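Side-chain contacts in synaptic vesicle glycoprotein 2C (Homo sapiens, PDB 5JLV), which is a synaptic vesicle membrane glycoprotein whose luminal domain serves as a neuronal receptor for botulinum neurotoxin A: residues F35-E38 and N39-H42; S65-K68 and S69-F72; T95-E98 and P99-I103. All blocks are in the same frame, centred on the assembly; numbering follows the deposited sequence.

Contact 1. Residues F35-E38 and N39-H42; sequences FTME and NQIH
M37 and H42 meet round the carboxamide of Q40, on the inner side of a corner turned at N39. The close part of the contact is here. The M37 side chain crosses that of Q40 at about a right angle, and its CG lies 3.3 Å from Q40 OE1. M37 SD comes obliquely to the H42 ring, 5.1 Å from its centroid and 4.2 Å from H42 NE2. The sulfur reaches this place because M37 CG is anti to the backbone N (chi1 -158°) and the chain bends only at its last torsion. H42 NE2 donates to Q40 OE1 over 2.8 Å. The bond is somewhat bent, with an N-H...O angle of 139°, but the donor lies in the carbonyl plane on a lone pair. Q40 CG also packs 3.3 Å from E38 O. M37 packs on F57 and the H42 ring meets that of F62, both in the next coil.

The outer side is the solvent side. E38 and N39 are both exposed and lie side by side, pointing the same way. Their carboxylate and amide planes are 20° apart, but no hydrogen bond joins the two groups.

Q40 OE1 thus takes the imidazole N-H and rests against the M37 methylene and sulfur. The polar bond lies within 39-42, so the side chains span the corner by van der Waals and sulfur contact. The bond sets which end of the Q40 amide faces the imidazole, and it probably favours H42 with its proton on NE2.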
loop_
_atom_site.group_PDB
_atom_site.type_symbol
_atom_site.label_atom_id
_atom_site.label_comp_id
_atom_site.label_asym_id
_atom_site.label_seq_id
_atom_site.Cartn_x
_atom_site.Cartn_y
_atom_site.Cartn_z
ATOM N N PHE C 35 24.395 -2.278 29.033
ATOM C CA PHE C 35 25.122 -3.067 30.027
ATOM C C PHE C 35 24.237 -4.196 30.546
ATOM O O PHE C 35 23.006 -4.136 30.419
ATOM C CB PHE C 35 25.584 -2.180 31.199
ATOM C CG PHE C 35 24.557 -1.165 31.644
ATOM C CD1 PHE C 35 24.565 0.137 31.120
ATOM C CD2 PHE C 35 23.589 -1.496 32.590
ATOM C CE1 PHE C 35 23.625 1.076 31.525
ATOM C CE2 PHE C 35 22.646 -0.554 32.998
ATOM C CZ PHE C 35 22.666 0.731 32.465
ATOM N N THR C 36 24.862 -5.216 31.129
ATOM C CA THR C 36 24.129 -6.357 31.683
ATOM C C THR C 36 23.028 -5.889 32.642
ATOM O O THR C 36 23.251 -5.012 33.472
ATOM C CB THR C 36 25.080 -7.351 32.397
ATOM O OG1 THR C 36 26.038 -7.861 31.458
ATOM C CG2 THR C 36 24.303 -8.522 33.013
ATOM N N MET C 37 21.833 -6.452 32.479
ATOM C CA MET C 37 20.745 -6.279 33.442
ATOM C C MET C 37 20.447 -7.648 34.070
ATOM O O MET C 37 20.193 -8.627 33.361
ATOM C CB MET C 37 19.502 -5.703 32.756
ATOM C CG MET C 37 18.528 -4.999 33.696
ATOM S SD MET C 37 17.117 -4.234 32.851
ATOM C CE MET C 37 17.962 -3.119 31.726
ATOM N N GLU C 38 20.489 -7.711 35.397
ATOM C CA GLU C 38 20.517 -8.986 36.093
ATOM C C GLU C 38 19.712 -8.963 37.395
ATOM O O GLU C 38 19.812 -8.019 38.182
ATOM C CB GLU C 38 21.967 -9.378 36.368
ATOM C CG GLU C 38 22.186 -10.849 36.684
ATOM C CD GLU C 38 23.656 -11.233 36.701
ATOM O OE1 GLU C 38 24.518 -10.345 36.505
ATOM O OE2 GLU C 38 23.949 -12.427 36.910
ATOM N N ASN C 39 18.912 -10.014 37.600
ATOM C CA ASN C 39 18.157 -10.236 38.845
ATOM C C ASN C 39 17.321 -9.039 39.277
ATOM O O ASN C 39 17.537 -8.477 40.348
ATOM C CB ASN C 39 19.084 -10.688 39.982
ATOM C CG ASN C 39 19.777 -12.001 39.680
ATOM O OD1 ASN C 39 20.976 -12.028 39.404
ATOM N ND2 ASN C 39 19.022 -13.099 39.716
ATOM N N GLN C 40 16.371 -8.656 38.426
ATOM C CA GLN C 40 15.524 -7.495 38.671
ATOM C C GLN C 40 14.096 -7.780 38.264
ATOM O O GLN C 40 13.851 -8.503 37.293
ATOM C CB GLN C 40 16.018 -6.278 37.879
ATOM C CG GLN C 40 17.382 -5.742 38.282
ATOM C CD GLN C 40 17.908 -4.722 37.290
ATOM O OE1 GLN C 40 17.141 -4.134 36.524
ATOM N NE2 GLN C 40 19.219 -4.517 37.286
ATOM N N ILE C 41 13.154 -7.189 38.994
ATOM C CA ILE C 41 11.748 -7.200 38.603
ATOM C C ILE C 41 11.221 -5.765 38.514
ATOM O O ILE C 41 11.354 -4.991 39.456
ATOM C CB ILE C 41 10.882 -8.018 39.582
ATOM C CG1 ILE C 41 11.375 -9.475 39.644
ATOM C CG2 ILE C 41 9.413 -7.962 39.169
ATOM C CD1 ILE C 41 10.933 -10.231 40.877
ATOM N N HIS C 42 10.631 -5.421 37.374
ATOM C CA HIS C 42 10.098 -4.075 37.148
ATOM C C HIS C 42 8.614 -4.172 36.866
ATOM O O HIS C 42 8.200 -4.920 35.978
ATOM C CB HIS C 42 10.800 -3.414 35.958
ATOM C CG HIS C 42 12.287 -3.330 36.103
ATOM N ND1 HIS C 42 12.901 -2.427 36.941
ATOM C CD2 HIS C 42 13.282 -4.023 35.500
ATOM C CE1 HIS C 42 14.213 -2.572 36.856
ATOM N NE2 HIS C 42 14.470 -3.532 35.986
#

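Contact 2. Residues S65-K68 and S69-F72; sequences SVFK and SCTF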
loop_
_atom_site.group_PDB
_atom_site.type_symbol
_atom_site.label_atom_id
_atom_site.label_comp_id
_atom_site.label_asym_id
_atom_site.label_seq_id
_atom_site.Cartn_x
_atom_site.Cartn_y
_atom_site.Cartn_z
ATOM N N SER C 65 3.934 -3.588 32.083
ATOM C CA SER C 65 4.706 -2.459 31.618
ATOM C C SER C 65 4.356 -2.116 30.191
ATOM O O SER C 65 3.849 -2.961 29.446
ATOM C CB SER C 65 6.203 -2.745 31.752
ATOM O OG SER C 65 6.576 -2.783 33.121
ATOM N N VAL C 66 4.604 -0.865 29.824
ATOM C CA VAL C 66 4.364 -0.381 28.473
ATOM C C VAL C 66 5.698 0.068 27.852
ATOM O O VAL C 66 6.471 0.789 28.478
ATOM C CB VAL C 66 3.329 0.770 28.454
ATOM C CG1 VAL C 66 3.175 1.347 27.042
ATOM C CG2 VAL C 66 1.984 0.279 28.976
ATOM N N PHE C 67 5.973 -0.402 26.644
ATOM C CA PHE C 67 7.147 0.040 25.897
ATOM C C PHE C 67 6.676 0.766 24.644
ATOM O O PHE C 67 6.087 0.147 23.744
ATOM C CB PHE C 67 8.047 -1.153 25.521
ATOM C CG PHE C 67 8.604 -1.899 26.703
ATOM C CD1 PHE C 67 7.836 -2.858 27.368
ATOM C CD2 PHE C 67 9.909 -1.667 27.139
ATOM C CE1 PHE C 67 8.351 -3.552 28.457
ATOM C CE2 PHE C 67 10.427 -2.350 28.236
ATOM C CZ PHE C 67 9.647 -3.299 28.892
ATOM N N LYS C 68 6.912 2.081 24.598
ATOM C CA LYS C 68 6.555 2.908 23.431
ATOM C C LYS C 68 7.790 3.403 22.656
ATOM O O LYS C 68 8.664 4.052 23.229
ATOM C CB LYS C 68 5.692 4.109 23.851
ATOM C CG LYS C 68 4.950 4.755 22.680
ATOM C CD LYS C 68 4.214 6.037 23.075
ATOM C CE LYS C 68 2.780 5.769 23.526
ATOM N NZ LYS C 68 2.706 4.992 24.801
ATOM N N SER C 69 7.833 3.106 21.350
ATOM C CA SER C 69 8.925 3.553 20.464
ATOM C C SER C 69 10.288 3.161 21.003
ATOM O O SER C 69 11.236 3.937 20.922
ATOM C CB SER C 69 8.877 5.071 20.233
ATOM O OG SER C 69 7.617 5.444 19.746
ATOM N N CYS C 70 10.372 1.965 21.579
ATOM C CA CYS C 70 11.636 1.470 22.073
ATOM C C CYS C 70 12.355 0.715 20.975
ATOM O O CYS C 70 11.748 0.369 19.949
ATOM C CB CYS C 70 11.431 0.613 23.312
ATOM S SG CYS C 70 10.893 1.586 24.747
ATOM N N THR C 71 13.660 0.532 21.161
ATOM C CA THR C 71 14.489 -0.292 20.285
ATOM C C THR C 71 15.234 -1.302 21.147
ATOM O O THR C 71 15.932 -0.922 22.100
ATOM C CB THR C 71 15.518 0.562 19.510
ATOM O OG1 THR C 71 14.840 1.533 18.709
ATOM C CG2 THR C 71 16.396 -0.309 18.607
ATOM N N PHE C 72 15.051 -2.581 20.839
ATOM C CA PHE C 72 15.874 -3.650 21.399
ATOM C C PHE C 72 16.792 -4.129 20.289
ATOM O O PHE C 72 16.319 -4.590 19.242
ATOM C CB PHE C 72 15.005 -4.806 21.900
ATOM C CG PHE C 72 14.180 -4.476 23.128
ATOM C CD1 PHE C 72 12.949 -3.810 23.011
ATOM C CD2 PHE C 72 14.613 -4.849 24.397
ATOM C CE1 PHE C 72 12.184 -3.522 24.141
ATOM C CE2 PHE C 72 13.848 -4.561 25.529
ATOM C CZ PHE C 72 12.637 -3.898 25.401
#
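The backbone turns a corner between strands 66-68 and 71-73, with S69 in the left-handed helical region (phi 54°). Inside the corner, F67, C70 and F72 pack together. F67 CG lies anti to its carbonyl carbon (chi1 -62°), and the F67 and F72 side chains cross at about a right angle. The two rings are oblique, with planes at 59° and centroids 5.8 Å apart. F67 CE2 approaches the edge of the F72 ring, in its plane, and is 3.9 Å from F72 CZ. C70 SG sits at the edge of the F67 ring, 5.5 Å from the centroid, and 4.0 Å from F67 CB. This is a Cys sulfur-aromatic contact made at the ring edge, near its plane, not over a face.

Such a corner is characteristic of the pentapeptide-repeat beta-helix, where each short strand stacks parallel on those of the neighbouring coils. F67 stacks with Y47 and meets F87, F72 stacks with F52 and meets F92, and C70 N ties the corner to the next coil by a hydrogen bond to T90 OG1.

Outside the corner, S69 OG lies 4.0 Å from K68 CG. The K68 chain folds back at its last two torsions, and NZ makes a salt bridge with E46. C70 O is hydrogen-bonded by a basic side chain of the other protein chain in the assembly, so this corner also forms part of an intermolecular interface.

Contact 3. Residues T95-E98 and P99-I103; sequences TDFE and PYKFI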
loop_
_atom_site.group_PDB
_atom_site.type_symbol
_atom_site.label_atom_id
_atom_site.label_comp_id
_atom_site.label_asym_id
_atom_site.label_seq_id
_atom_site.Cartn_x
_atom_site.Cartn_y
_atom_site.Cartn_z
ATOM N N THR C 95 17.428 -9.556 18.234
ATOM C CA THR C 95 17.287 -10.054 19.597
ATOM C C THR C 95 17.132 -11.575 19.584
ATOM O O THR C 95 16.955 -12.183 18.517
ATOM C CB THR C 95 16.074 -9.435 20.319
ATOM O OG1 THR C 95 14.860 -10.050 19.852
ATOM C CG2 THR C 95 16.014 -7.924 20.093
ATOM N N ASP C 96 17.205 -12.193 20.758
ATOM C CA ASP C 96 16.859 -13.599 20.870
ATOM C C ASP C 96 15.427 -13.753 21.416
ATOM O O ASP C 96 15.080 -14.788 21.992
ATOM C CB ASP C 96 17.891 -14.358 21.722
ATOM C CG ASP C 96 17.897 -13.923 23.194
ATOM O OD1 ASP C 96 17.092 -13.045 23.586
ATOM O OD2 ASP C 96 18.711 -14.477 23.959
ATOM N N PHE C 97 14.597 -12.726 21.219
ATOM C CA PHE C 97 13.232 -12.720 21.790
ATOM C C PHE C 97 12.254 -13.631 21.042
ATOM O O PHE C 97 11.456 -13.165 20.234
ATOM C CB PHE C 97 12.642 -11.300 21.876
ATOM C CG PHE C 97 13.309 -10.405 22.900
ATOM C CD1 PHE C 97 14.256 -10.898 23.790
ATOM C CD2 PHE C 97 12.947 -9.061 22.994
ATOM C CE1 PHE C 97 14.843 -10.065 24.736
ATOM C CE2 PHE C 97 13.537 -8.227 23.937
ATOM C CZ PHE C 97 14.479 -8.728 24.803
ATOM N N GLU C 98 12.308 -14.918 21.339
ATOM C CA GLU C 98 11.321 -15.877 20.853
ATOM C C GLU C 98 9.960 -15.663 21.536
ATOM O O GLU C 98 9.887 -14.964 22.560
ATOM C CB GLU C 98 11.819 -17.298 21.112
ATOM C CG GLU C 98 13.166 -17.609 20.500
ATOM C CD GLU C 98 13.136 -17.618 18.989
ATOM O OE1 GLU C 98 12.036 -17.757 18.401
ATOM O OE2 GLU C 98 14.223 -17.490 18.383
ATOM N N PRO C 99 8.877 -16.269 20.980
ATOM C CA PRO C 99 7.547 -16.143 21.583
ATOM C C PRO C 99 7.495 -16.444 23.098
ATOM O O PRO C 99 6.734 -15.801 23.807
ATOM C CB PRO C 99 6.707 -17.160 20.796
ATOM C CG PRO C 99 7.331 -17.165 19.449
ATOM C CD PRO C 99 8.816 -16.991 19.689
ATOM N N TYR C 100 8.289 -17.407 23.577
ATOM C CA TYR C 100 8.249 -17.798 25.001
ATOM C C TYR C 100 8.818 -16.747 25.992
ATOM O O TYR C 100 8.688 -16.906 27.194
ATOM C CB TYR C 100 8.904 -19.179 25.239
ATOM C CG TYR C 100 10.346 -19.291 24.767
ATOM C CD1 TYR C 100 10.650 -19.933 23.571
ATOM C CD2 TYR C 100 11.413 -18.759 25.526
ATOM C CE1 TYR C 100 11.961 -20.038 23.126
ATOM C CE2 TYR C 100 12.732 -18.860 25.086
ATOM C CZ TYR C 100 12.994 -19.495 23.883
ATOM O OH TYR C 100 14.281 -19.617 23.422
ATOM N N LYS C 101 9.441 -15.687 25.480
ATOM C CA LYS C 101 9.864 -14.550 26.323
ATOM C C LYS C 101 8.685 -13.706 26.812
ATOM O O LYS C 101 8.821 -12.885 27.722
ATOM C CB LYS C 101 10.825 -13.650 25.557
ATOM C CG LYS C 101 12.023 -14.374 24.963
ATOM C CD LYS C 101 13.106 -14.600 25.990
ATOM C CE LYS C 101 14.169 -15.505 25.411
ATOM N NZ LYS C 101 15.344 -15.626 26.301
ATOM N N PHE C 102 7.534 -13.906 26.191
ATOM C CA PHE C 102 6.363 -13.077 26.434
ATOM C C PHE C 102 5.227 -13.915 27.011
ATOM O O PHE C 102 4.937 -15.006 26.520
ATOM C CB PHE C 102 5.933 -12.391 25.129
ATOM C CG PHE C 102 7.048 -11.660 24.437
ATOM C CD1 PHE C 102 7.771 -12.268 23.415
ATOM C CD2 PHE C 102 7.392 -10.370 24.819
ATOM C CE1 PHE C 102 8.818 -11.599 22.784
ATOM C CE2 PHE C 102 8.436 -9.696 24.198
ATOM C CZ PHE C 102 9.146 -10.308 23.172
ATOM N N ILE C 103 4.602 -13.422 28.072
ATOM C CA ILE C 103 3.435 -14.081 28.633
ATOM C C ILE C 103 2.319 -13.072 28.652
ATOM O O ILE C 103 2.460 -12.020 29.275
ATOM C CB ILE C 103 3.676 -14.582 30.071
ATOM C CG1 ILE C 103 4.880 -15.535 30.131
ATOM C CG2 ILE C 103 2.413 -15.232 30.627
ATOM C CD1 ILE C 103 5.279 -15.944 31.538
HETATM O O HOH W 1 17.605 -17.073 24.851
HETATM O O HOH W 2 15.728 -17.149 23.104
#
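A tight turn of 3-10 form, 99-101, leads from the loop after strand 91-93 into strand 102-103. E98 and K101 close it: K101 N donates to E98 O over 3.0 Å. Just before it, T95 OG1 accepts from F97 N in an ST turn, and F97 is the centre of an inverse gamma turn.

On the outer side, Y100 places its ring against E98. Its CG stands between the backbone N and the carbonyl carbon (chi1 57°), and E98 CB lies over one ring face, 3.8 Å from the centroid, as a CH-pi contact. Water 2 joins Y100 OH, at 2.9 Å, to D96 O. K101 bends at chi2 and runs back alongside F97 to D96, its CG near F97 CA. NZ and D96 OD1 stay 4.1 Å apart, too far for a salt bridge. Water 1 links K101 NZ (3.1 Å) with D96 OD2 (3.0 Å), and S77 OG binds both D96 OD1 and K101 NZ.

Inward, the edge of F102 points at the face of F97 in an offset edge-to-face pair, planes at 87°. F102 CZ is 3.9 Å from F97 CB. Both rings enter the aromatic interior: F97 meets F72 and F82 edge-to-face, and F102 meets F82, F87 and F107. K101 and I103 bond through the backbone to F82, and I103 also to N84, which sets strand 102-103 parallel beside strand 81-83.

From the N terminus, contact 1 comes first and turns the chain from strand 37-38 into strand 40-43. It joins the three-stranded parallel sheet to the four-stranded one. Contact 2 follows, taking the chain from strand 66-68 to strand 71-73, both in the large mixed sheet. Contact 3 is last and closes the loop that leads from strand 91-93 to strand 102-103. The three are in series; none nests in or crosses another. Contact 1 touches contact 2 where H42 O packs near S65 OG. Contact 2 touches contact 3 where F72 O packs on T95 CG2. Contacts 1 and 3 do not touch, but both reach the four-stranded sheet, at its outermost strands 40-43 and 102-103.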